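Local coordinates for Non-structural protein 2 (Human rotavirus C, PDB 2GU0), which probably takes part in replication and packaging of the viral RNA genome, as an octamer that binds single-stranded RNA and hydrolyses nucleoside triphosphates, at residues V158-I166 and P195-I206; A2-F10 and V51-F61. All blocks are in the same frame, centred on the assembly; numbering follows the deposited sequence.

Contact 1 (V158-I166 and P195-I206); sequences VYQDSYFTI and PDRNQTAFAAYI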
loop_
_atom_site.group_PDB
_atom_site.type_symbol
_atom_site.label_atom_id
_atom_site.label_comp_id
_atom_site.label_asym_id
_atom_site.label_seq_id
_atom_site.Cartn_x
_atom_site.Cartn_y
_atom_site.Cartn_z
ATOM N N VAL A 158 -33.860 7.838 10.001
ATOM C CA VAL A 158 -34.567 7.405 8.805
ATOM C C VAL A 158 -35.880 8.148 8.554
ATOM O O VAL A 158 -36.466 8.049 7.473
ATOM C CB VAL A 158 -34.802 5.885 8.878
ATOM C CG1 VAL A 158 -35.588 5.405 7.676
ATOM C CG2 VAL A 158 -33.460 5.185 8.935
ATOM N N TYR A 159 -36.332 8.906 9.548
ATOM C CA TYR A 159 -37.562 9.694 9.435
ATOM C C TYR A 159 -37.687 10.662 10.593
ATOM O O TYR A 159 -37.314 10.357 11.726
ATOM C CB TYR A 159 -38.799 8.800 9.432
ATOM C CG TYR A 159 -40.105 9.575 9.529
ATOM C CD1 TYR A 159 -40.708 10.114 8.393
ATOM C CD2 TYR A 159 -40.725 9.785 10.763
ATOM C CE1 TYR A 159 -41.894 10.837 8.477
ATOM C CE2 TYR A 159 -41.906 10.511 10.859
ATOM C CZ TYR A 159 -42.486 11.034 9.709
ATOM O OH TYR A 159 -43.655 11.761 9.794
ATOM N N GLN A 160 -38.229 11.834 10.312
ATOM C CA GLN A 160 -38.412 12.813 11.359
ATOM C C GLN A 160 -39.459 13.842 11.017
ATOM O O GLN A 160 -39.289 14.604 10.082
ATOM C CB GLN A 160 -37.107 13.542 11.656
ATOM C CG GLN A 160 -37.239 14.541 12.805
ATOM C CD GLN A 160 -35.929 15.231 13.170
ATOM O OE1 GLN A 160 -35.556 16.250 12.586
ATOM N NE2 GLN A 160 -35.222 14.667 14.137
ATOM N N ASP A 161 -40.561 13.844 11.743
ATOM C CA ASP A 161 -41.560 14.871 11.540
ATOM C C ASP A 161 -41.427 15.693 12.828
ATOM O O ASP A 161 -40.508 15.462 13.609
ATOM C CB ASP A 161 -42.957 14.284 11.375
ATOM C CG ASP A 161 -43.397 13.479 12.567
ATOM O OD1 ASP A 161 -43.242 13.972 13.708
ATOM O OD2 ASP A 161 -43.907 12.354 12.351
ATOM N N SER A 162 -42.328 16.629 13.080
ATOM C CA SER A 162 -42.176 17.466 14.265
ATOM C C SER A 162 -42.295 16.805 15.631
ATOM O O SER A 162 -41.833 17.364 16.625
ATOM C CB SER A 162 -43.139 18.643 14.198
ATOM O OG SER A 162 -44.461 18.172 14.105
ATOM N N TYR A 163 -42.891 15.623 15.699
ATOM C CA TYR A 163 -43.054 14.970 16.984
ATOM C C TYR A 163 -42.223 13.731 17.170
ATOM O O TYR A 163 -41.682 13.518 18.249
ATOM C CB TYR A 163 -44.521 14.621 17.234
ATOM C CG TYR A 163 -45.400 15.824 17.459
ATOM C CD1 TYR A 163 -46.273 16.277 16.457
ATOM C CD2 TYR A 163 -45.328 16.549 18.656
ATOM C CE1 TYR A 163 -47.048 17.425 16.637
ATOM C CE2 TYR A 163 -46.099 17.697 18.841
ATOM C CZ TYR A 163 -46.954 18.128 17.824
ATOM O OH TYR A 163 -47.688 19.278 17.988
ATOM N N PHE A 164 -42.116 12.909 16.131
ATOM C CA PHE A 164 -41.354 11.675 16.258
ATOM C C PHE A 164 -40.077 11.630 15.444
ATOM O O PHE A 164 -39.835 12.484 14.589
ATOM C CB PHE A 164 -42.206 10.479 15.844
ATOM C CG PHE A 164 -43.589 10.491 16.404
ATOM C CD1 PHE A 164 -44.599 11.206 15.767
ATOM C CD2 PHE A 164 -43.895 9.753 17.541
ATOM C CE1 PHE A 164 -45.896 11.185 16.249
ATOM C CE2 PHE A 164 -45.174 9.720 18.031
ATOM C CZ PHE A 164 -46.191 10.442 17.382
ATOM N N THR A 165 -39.276 10.602 15.707
ATOM C CA THR A 165 -38.035 10.377 14.994
ATOM C C THR A 165 -37.799 8.880 14.909
ATOM O O THR A 165 -37.903 8.179 15.908
ATOM C CB THR A 165 -36.846 11.023 15.719
ATOM O OG1 THR A 165 -36.992 12.446 15.702
ATOM C CG2 THR A 165 -35.546 10.661 15.029
ATOM N N ILE A 166 -37.498 8.375 13.720
ATOM C CA ILE A 166 -37.223 6.949 13.576
ATOM C C ILE A 166 -35.730 6.765 13.316
ATOM O O ILE A 166 -35.180 7.362 12.403
ATOM C CB ILE A 166 -38.017 6.322 12.408
ATOM C CG1 ILE A 166 -39.512 6.496 12.629
ATOM C CG2 ILE A 166 -37.725 4.837 12.322
ATOM C CD1 ILE A 166 -40.343 5.839 11.553
ATOM N N PRO A 195 -50.869 15.577 19.474
ATOM C CA PRO A 195 -52.185 15.663 18.841
ATOM C C PRO A 195 -52.543 14.379 18.105
ATOM O O PRO A 195 -51.684 13.737 17.509
ATOM C CB PRO A 195 -52.028 16.837 17.886
ATOM C CG PRO A 195 -51.079 17.718 18.598
ATOM C CD PRO A 195 -50.046 16.743 19.105
ATOM N N ASP A 196 -53.817 14.011 18.145
ATOM C CA ASP A 196 -54.280 12.804 17.479
ATOM C C ASP A 196 -54.033 12.835 15.974
ATOM O O ASP A 196 -53.724 11.805 15.375
ATOM C CB ASP A 196 -55.769 12.598 17.753
ATOM C CG ASP A 196 -56.043 12.161 19.177
ATOM O OD1 ASP A 196 -55.650 11.027 19.530
ATOM O OD2 ASP A 196 -56.647 12.947 19.942
ATOM N N ARG A 197 -54.172 14.011 15.363
ATOM C CA ARG A 197 -53.962 14.144 13.925
ATOM C C ARG A 197 -52.576 13.662 13.505
ATOM O O ARG A 197 -52.427 13.014 12.469
ATOM C CB ARG A 197 -54.152 15.594 13.478
ATOM C CG ARG A 197 -53.807 15.799 12.009
ATOM C CD ARG A 197 -53.827 17.260 11.598
ATOM N NE ARG A 197 -52.999 17.492 10.412
ATOM C CZ ARG A 197 -52.931 18.647 9.751
ATOM N NH1 ARG A 197 -53.651 19.690 10.152
ATOM N NH2 ARG A 197 -52.131 18.765 8.695
ATOM N N ASN A 198 -51.567 13.982 14.310
ATOM C CA ASN A 198 -50.192 13.576 14.024
ATOM C C ASN A 198 -49.964 12.111 14.373
ATOM O O ASN A 198 -49.298 11.373 13.637
ATOM C CB ASN A 198 -49.229 14.459 14.795
ATOM C CG ASN A 198 -49.361 15.915 14.407
ATOM O OD1 ASN A 198 -48.426 16.515 13.876
ATOM N ND2 ASN A 198 -50.529 16.492 14.664
ATOM N N GLN A 199 -50.519 11.685 15.498
ATOM C CA GLN A 199 -50.393 10.298 15.891
ATOM C C GLN A 199 -50.822 9.423 14.715
ATOM O O GLN A 199 -50.092 8.531 14.287
ATOM C CB GLN A 199 -51.292 10.006 17.085
ATOM C CG GLN A 199 -50.853 10.652 18.359
ATOM C CD GLN A 199 -51.284 9.843 19.564
ATOM O OE1 GLN A 199 -51.266 8.602 19.533
ATOM N NE2 GLN A 199 -51.653 10.531 20.643
ATOM N N THR A 200 -52.015 9.703 14.195
ATOM C CA THR A 200 -52.578 8.953 13.079
ATOM C C THR A 200 -51.775 9.096 11.790
ATOM O O THR A 200 -51.598 8.130 11.051
ATOM C CB THR A 200 -54.038 9.373 12.815
ATOM O OG1 THR A 200 -54.845 9.003 13.938
ATOM C CG2 THR A 200 -54.577 8.676 11.566
ATOM N N ALA A 201 -51.287 10.295 11.509
ATOM C CA ALA A 201 -50.501 10.473 10.304
ATOM C C ALA A 201 -49.285 9.540 10.377
ATOM O O ALA A 201 -48.983 8.800 9.441
ATOM C CB ALA A 201 -50.064 11.917 10.178
ATOM N N PHE A 202 -48.602 9.579 11.514
ATOM C CA PHE A 202 -47.422 8.762 11.742
ATOM C C PHE A 202 -47.781 7.267 11.626
ATOM O O PHE A 202 -47.047 6.482 11.013
ATOM C CB PHE A 202 -46.864 9.098 13.132
ATOM C CG PHE A 202 -45.614 8.358 13.489
ATOM C CD1 PHE A 202 -44.421 8.614 12.818
ATOM C CD2 PHE A 202 -45.630 7.387 14.485
ATOM C CE1 PHE A 202 -43.261 7.912 13.134
ATOM C CE2 PHE A 202 -44.486 6.684 14.806
ATOM C CZ PHE A 202 -43.295 6.945 14.130
ATOM N N ALA A 203 -48.917 6.894 12.216
ATOM C CA ALA A 203 -49.408 5.516 12.200
ATOM C C ALA A 203 -49.520 5.033 10.763
ATOM O O ALA A 203 -49.135 3.909 10.436
ATOM C CB ALA A 203 -50.773 5.446 12.877
ATOM N N ALA A 204 -50.058 5.901 9.914
ATOM C CA ALA A 204 -50.218 5.604 8.503
ATOM C C ALA A 204 -48.845 5.624 7.858
ATOM O O ALA A 204 -48.551 4.809 6.992
ATOM C CB ALA A 204 -51.112 6.640 7.854
ATOM N N TYR A 205 -47.997 6.552 8.290
ATOM C CA TYR A 205 -46.659 6.640 7.731
ATOM C C TYR A 205 -45.895 5.338 7.886
ATOM O O TYR A 205 -45.302 4.861 6.924
ATOM C CB TYR A 205 -45.835 7.755 8.377
ATOM C CG TYR A 205 -44.439 7.828 7.798
ATOM C CD1 TYR A 205 -44.183 8.551 6.643
ATOM C CD2 TYR A 205 -43.393 7.079 8.348
ATOM C CE1 TYR A 205 -42.918 8.523 6.038
ATOM C CE2 TYR A 205 -42.127 7.039 7.752
ATOM C CZ TYR A 205 -41.901 7.760 6.599
ATOM O OH TYR A 205 -40.675 7.705 5.993
ATOM N N ILE A 206 -45.888 4.759 9.081
ATOM C CA ILE A 206 -45.136 3.522 9.257
ATOM C C ILE A 206 -45.822 2.294 8.675
ATOM O O ILE A 206 -45.180 1.265 8.461
ATOM C CB ILE A 206 -44.781 3.239 10.745
ATOM C CG1 ILE A 206 -46.046 3.194 11.598
ATOM C CG2 ILE A 206 -43.799 4.287 11.260
ATOM C CD1 ILE A 206 -45.771 2.858 13.045
#
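F164 and F202 meet where a β-hairpin faces a helix: strand 164-166 runs nearly parallel to helix 196-206, at 16° with axes 11.1 Å apart, and strand 158-160 runs nearly antiparallel to it. Four aromatic rings, Y159, F164, F202 and Y205, form a cluster between them. The F164 and F202 rings stack face to face, with centroids 4.2 Å apart and planes at 9°. The other face of F202 is taken by I206 CG2 of its own helix. Y159 CE2 lies at its edge, the two rings set obliquely. Y159 stacks face to face on Y205, planes tilted by 29°; the rings are modelled too close, so their spacing is doubtful. F202 and Y205 both hold CG opposite the backbone N, which extends both rings toward the hairpin. I166 CD1 packs on I206 CG2 at 3.8 Å and touches F202 CE1. In the turn, D161 OD1 accepts from the backbone N of Y163, an Asx turn, and of F164, an Asx motif. Its OD2 takes the Y159 hydroxyl at 2.6 Å on the anti lone pair. At the helix start, Y163 CZ packs on P195 CD at 3.6 Å, and N198 OD1 lies at the Y163 ring edge. F261 meets F202 edge to face, and I186 of strand 182-188 touches F164 and F202. The helix thus packs on the sheet of the HIT-like C-terminal region, while Q160 bonds Y44 of a second subunit.

Contact 2 (A2-F10 and V51-F61); sequences AELACFVSF and VAPPPEFRNRF
E3 and R60 form a salt bridge, with E3 OE2 2.9 Å from R60 NE. R60 NH2 also donates to E3 OE1, at 3.0 Å and an N-H...O angle of 146°. This hydrogen bond reaches OE1 from above the carboxylate plane. The carboxylate and guanidinium planes stand 74° apart, so the two groups do not pair flat. The E3 chain bends at chi2, which lays its carboxylate over one face of the F57 ring, the two planes only 10° apart. E3 CG makes a CH-pi contact with the same ring, 4.0 Å from its centroid. E3 therefore joins R60 through its charge and F57 through its flat side. A2 CA lies over one face of the R60 guanidinium.

Further in, A5 CB meets the edge of the F57 ring and also touches P54 CD. C6 SG sits obliquely beside the rings of F57 and F61, a Cys sulfur-aromatic contact with each. C6 CB packs on F61 CZ at 3.7 Å. P53 packs against the backbone of A5 and C6. At the far end S9 CB touches V51 CG1 at 3.8 Å.

Helix 24-32 packs on P53 and F61, and C6 O bonds Y76 OH. The arrangement is buried packing of two short 3-10 segments, 4-6 and 55-60, in the N-terminal region of NSP2. A2 lies close to V108, a predicted ATP-binding residue.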
loop_
_atom_site.group_PDB
_atom_site.type_symbol
_atom_site.label_atom_id
_atom_site.label_comp_id
_atom_site.label_asym_id
_atom_site.label_seq_id
_atom_site.Cartn_x
_atom_site.Cartn_y
_atom_site.Cartn_z
ATOM N N ALA A 2 -24.283 -7.713 30.097
ATOM C CA ALA A 2 -23.213 -7.842 31.125
ATOM C C ALA A 2 -23.477 -6.905 32.312
ATOM O O ALA A 2 -24.204 -5.924 32.185
ATOM C CB ALA A 2 -21.865 -7.537 30.497
ATOM N N GLU A 3 -22.903 -7.229 33.471
ATOM C CA GLU A 3 -23.073 -6.413 34.666
ATOM C C GLU A 3 -22.094 -5.237 34.613
ATOM O O GLU A 3 -21.004 -5.365 34.068
ATOM C CB GLU A 3 -22.820 -7.252 35.920
ATOM C CG GLU A 3 -23.851 -8.364 36.179
ATOM C CD GLU A 3 -23.699 -9.581 35.258
ATOM O OE1 GLU A 3 -24.461 -10.563 35.451
ATOM O OE2 GLU A 3 -22.822 -9.556 34.355
ATOM N N LEU A 4 -22.475 -4.094 35.176
ATOM C CA LEU A 4 -21.608 -2.915 35.144
ATOM C C LEU A 4 -20.193 -3.259 35.565
ATOM O O LEU A 4 -19.245 -2.626 35.107
ATOM C CB LEU A 4 -22.163 -1.804 36.046
ATOM C CG LEU A 4 -21.420 -0.461 36.102
ATOM C CD1 LEU A 4 -21.225 0.093 34.699
ATOM C CD2 LEU A 4 -22.209 0.524 36.945
ATOM N N ALA A 5 -20.065 -4.270 36.424
ATOM C CA ALA A 5 -18.770 -4.725 36.931
ATOM C C ALA A 5 -17.885 -5.405 35.882
ATOM O O ALA A 5 -16.772 -5.827 36.187
ATOM C CB ALA A 5 -18.972 -5.676 38.106
ATOM N N CYS A 6 -18.378 -5.542 34.661
ATOM C CA CYS A 6 -17.568 -6.145 33.620
ATOM C C CYS A 6 -16.817 -5.031 32.922
ATOM O O CYS A 6 -15.978 -5.284 32.066
ATOM C CB CYS A 6 -18.431 -6.858 32.593
ATOM S SG CYS A 6 -19.340 -8.258 33.208
ATOM N N PHE A 7 -17.111 -3.791 33.300
ATOM C CA PHE A 7 -16.469 -2.647 32.675
ATOM C C PHE A 7 -15.757 -1.663 33.591
ATOM O O PHE A 7 -14.861 -0.948 33.140
ATOM C CB PHE A 7 -17.490 -1.869 31.862
ATOM C CG PHE A 7 -18.264 -2.709 30.911
ATOM C CD1 PHE A 7 -19.466 -3.277 31.294
ATOM C CD2 PHE A 7 -17.795 -2.930 29.628
ATOM C CE1 PHE A 7 -20.194 -4.051 30.413
ATOM C CE2 PHE A 7 -18.520 -3.708 28.732
ATOM C CZ PHE A 7 -19.725 -4.270 29.126
ATOM N N VAL A 8 -16.155 -1.609 34.861
ATOM C CA VAL A 8 -15.554 -0.663 35.790
ATOM C C VAL A 8 -15.401 -1.160 37.222
ATOM O O VAL A 8 -16.241 -1.906 37.735
ATOM C CB VAL A 8 -16.389 0.617 35.858
ATOM C CG1 VAL A 8 -16.496 1.243 34.498
ATOM C CG2 VAL A 8 -17.774 0.292 36.377
ATOM N N SER A 9 -14.316 -0.746 37.868
ATOM C CA SER A 9 -14.075 -1.097 39.264
ATOM C C SER A 9 -14.182 0.231 39.999
ATOM O O SER A 9 -14.269 1.279 39.350
ATOM C CB SER A 9 -12.690 -1.721 39.446
ATOM O OG SER A 9 -11.688 -0.927 38.866
ATOM N N PHE A 10 -14.177 0.219 41.328
ATOM C CA PHE A 10 -14.318 1.479 42.056
ATOM C C PHE A 10 -13.448 1.617 43.297
ATOM O O PHE A 10 -12.863 0.651 43.780
ATOM C CB PHE A 10 -15.782 1.669 42.455
ATOM C CG PHE A 10 -16.311 0.554 43.304
ATOM C CD1 PHE A 10 -15.982 0.473 44.651
ATOM C CD2 PHE A 10 -17.067 -0.463 42.737
ATOM C CE1 PHE A 10 -16.397 -0.616 45.418
ATOM C CE2 PHE A 10 -17.484 -1.553 43.496
ATOM C CZ PHE A 10 -17.147 -1.628 44.838
ATOM N N VAL A 51 -7.306 -4.113 38.226
ATOM C CA VAL A 51 -8.447 -4.888 38.655
ATOM C C VAL A 51 -9.307 -5.432 37.535
ATOM O O VAL A 51 -9.764 -4.678 36.675
ATOM C CB VAL A 51 -9.331 -4.033 39.592
ATOM C CG1 VAL A 51 -10.579 -4.806 40.000
ATOM C CG2 VAL A 51 -8.517 -3.622 40.803
ATOM N N ALA A 52 -9.537 -6.743 37.568
ATOM C CA ALA A 52 -10.374 -7.417 36.589
ATOM C C ALA A 52 -11.758 -7.622 37.205
ATOM O O ALA A 52 -11.961 -7.407 38.396
ATOM C CB ALA A 52 -9.771 -8.729 36.233
ATOM N N PRO A 53 -12.738 -8.037 36.397
ATOM C CA PRO A 53 -14.089 -8.253 36.916
ATOM C C PRO A 53 -14.203 -9.480 37.809
ATOM O O PRO A 53 -13.385 -10.399 37.733
ATOM C CB PRO A 53 -14.912 -8.423 35.655
ATOM C CG PRO A 53 -14.137 -7.684 34.633
ATOM C CD PRO A 53 -12.736 -8.082 34.928
ATOM N N PRO A 54 -15.228 -9.514 38.676
ATOM C CA PRO A 54 -15.401 -10.673 39.556
ATOM C C PRO A 54 -15.487 -11.925 38.683
ATOM O O PRO A 54 -16.234 -11.947 37.703
ATOM C CB PRO A 54 -16.723 -10.371 40.252
ATOM C CG PRO A 54 -16.693 -8.903 40.373
ATOM C CD PRO A 54 -16.195 -8.455 39.016
ATOM N N PRO A 55 -14.722 -12.974 39.014
ATOM C CA PRO A 55 -14.753 -14.210 38.216
ATOM C C PRO A 55 -16.167 -14.774 38.064
ATOM O O PRO A 55 -16.448 -15.585 37.179
ATOM C CB PRO A 55 -13.823 -15.137 38.989
ATOM C CG PRO A 55 -12.816 -14.186 39.548
ATOM C CD PRO A 55 -13.694 -13.051 40.062
ATOM N N GLU A 56 -17.051 -14.326 38.943
ATOM C CA GLU A 56 -18.451 -14.721 38.942
ATOM C C GLU A 56 -19.145 -14.297 37.640
ATOM O O GLU A 56 -20.301 -14.629 37.418
ATOM C CB GLU A 56 -19.150 -14.029 40.109
ATOM C CG GLU A 56 -20.610 -14.378 40.295
ATOM C CD GLU A 56 -21.353 -13.300 41.049
ATOM O OE1 GLU A 56 -20.741 -12.674 41.946
ATOM O OE2 GLU A 56 -22.552 -13.082 40.750
ATOM N N PHE A 57 -18.449 -13.550 36.788
ATOM C CA PHE A 57 -19.053 -13.080 35.548
ATOM C C PHE A 57 -18.342 -13.501 34.262
ATOM O O PHE A 57 -18.754 -13.085 33.181
ATOM C CB PHE A 57 -19.172 -11.553 35.575
ATOM C CG PHE A 57 -20.017 -11.026 36.693
ATOM C CD1 PHE A 57 -19.669 -9.850 37.344
ATOM C CD2 PHE A 57 -21.162 -11.704 37.106
ATOM C CE1 PHE A 57 -20.442 -9.356 38.392
ATOM C CE2 PHE A 57 -21.949 -11.217 38.155
ATOM C CZ PHE A 57 -21.588 -10.042 38.799
ATOM N N ARG A 58 -17.299 -14.323 34.365
ATOM C CA ARG A 58 -16.570 -14.769 33.173
ATOM C C ARG A 58 -17.492 -15.260 32.053
ATOM O O ARG A 58 -17.121 -15.219 30.882
ATOM C CB ARG A 58 -15.560 -15.866 33.527
ATOM C CG ARG A 58 -16.160 -17.190 33.923
ATOM C CD ARG A 58 -15.114 -18.278 33.809
ATOM N NE ARG A 58 -14.086 -18.155 34.835
ATOM C CZ ARG A 58 -12.779 -18.273 34.606
ATOM N NH1 ARG A 58 -12.343 -18.514 33.370
ATOM N NH2 ARG A 58 -11.910 -18.165 35.613
ATOM N N ASN A 59 -18.684 -15.730 32.413
ATOM C CA ASN A 59 -19.658 -16.184 31.423
ATOM C C ASN A 59 -19.831 -15.114 30.353
ATOM O O ASN A 59 -19.807 -15.394 29.158
ATOM C CB ASN A 59 -21.022 -16.425 32.075
ATOM C CG ASN A 59 -21.168 -17.829 32.631
ATOM O OD1 ASN A 59 -22.220 -18.185 33.187
ATOM N ND2 ASN A 59 -20.119 -18.644 32.480
ATOM N N ARG A 60 -20.010 -13.883 30.819
ATOM C CA ARG A 60 -20.210 -12.705 29.992
ATOM C C ARG A 60 -19.182 -12.398 28.879
ATOM O O ARG A 60 -19.500 -11.678 27.927
ATOM C CB ARG A 60 -20.308 -11.491 30.916
ATOM C CG ARG A 60 -21.368 -11.596 31.992
ATOM C CD ARG A 60 -22.732 -11.543 31.368
ATOM N NE ARG A 60 -23.803 -11.452 32.352
ATOM C CZ ARG A 60 -25.080 -11.261 32.036
ATOM N NH1 ARG A 60 -25.444 -11.145 30.764
ATOM N NH2 ARG A 60 -25.995 -11.170 32.989
ATOM N N PHE A 61 -17.962 -12.917 28.984
ATOM C CA PHE A 61 -16.952 -12.616 27.968
ATOM C C PHE A 61 -16.801 -13.671 26.888
ATOM O O PHE A 61 -17.095 -14.843 27.101
ATOM C CB PHE A 61 -15.584 -12.360 28.611
ATOM C CG PHE A 61 -15.598 -11.280 29.640
ATOM C CD1 PHE A 61 -15.915 -11.565 30.964
ATOM C CD2 PHE A 61 -15.348 -9.964 29.282
ATOM C CE1 PHE A 61 -15.984 -10.540 31.916
ATOM C CE2 PHE A 61 -15.417 -8.942 30.225
ATOM C CZ PHE A 61 -15.736 -9.230 31.543
#

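The two contacts lie on opposite sides of the chain's centre, about 41 Å apart between centres, and share no helix or strand. Contact 1 belongs to the C-terminal region and contact 2 to the N-terminal one. Contact 2 is the more buried, and no other subunit touches its segments. Contact 1 is partly buried and lies beside a second subunit. Its segments are held together by stacked rings and aliphatic packing, with no hydrogen bond between them. Contact 2 joins mainly loops and 3-10 segments, with strands at one end, and adds a salt bridge. Of the predicted ATP-binding residues, V108 lies about 4 Å from A2 and K185 about 7 Å from I166, between side chains.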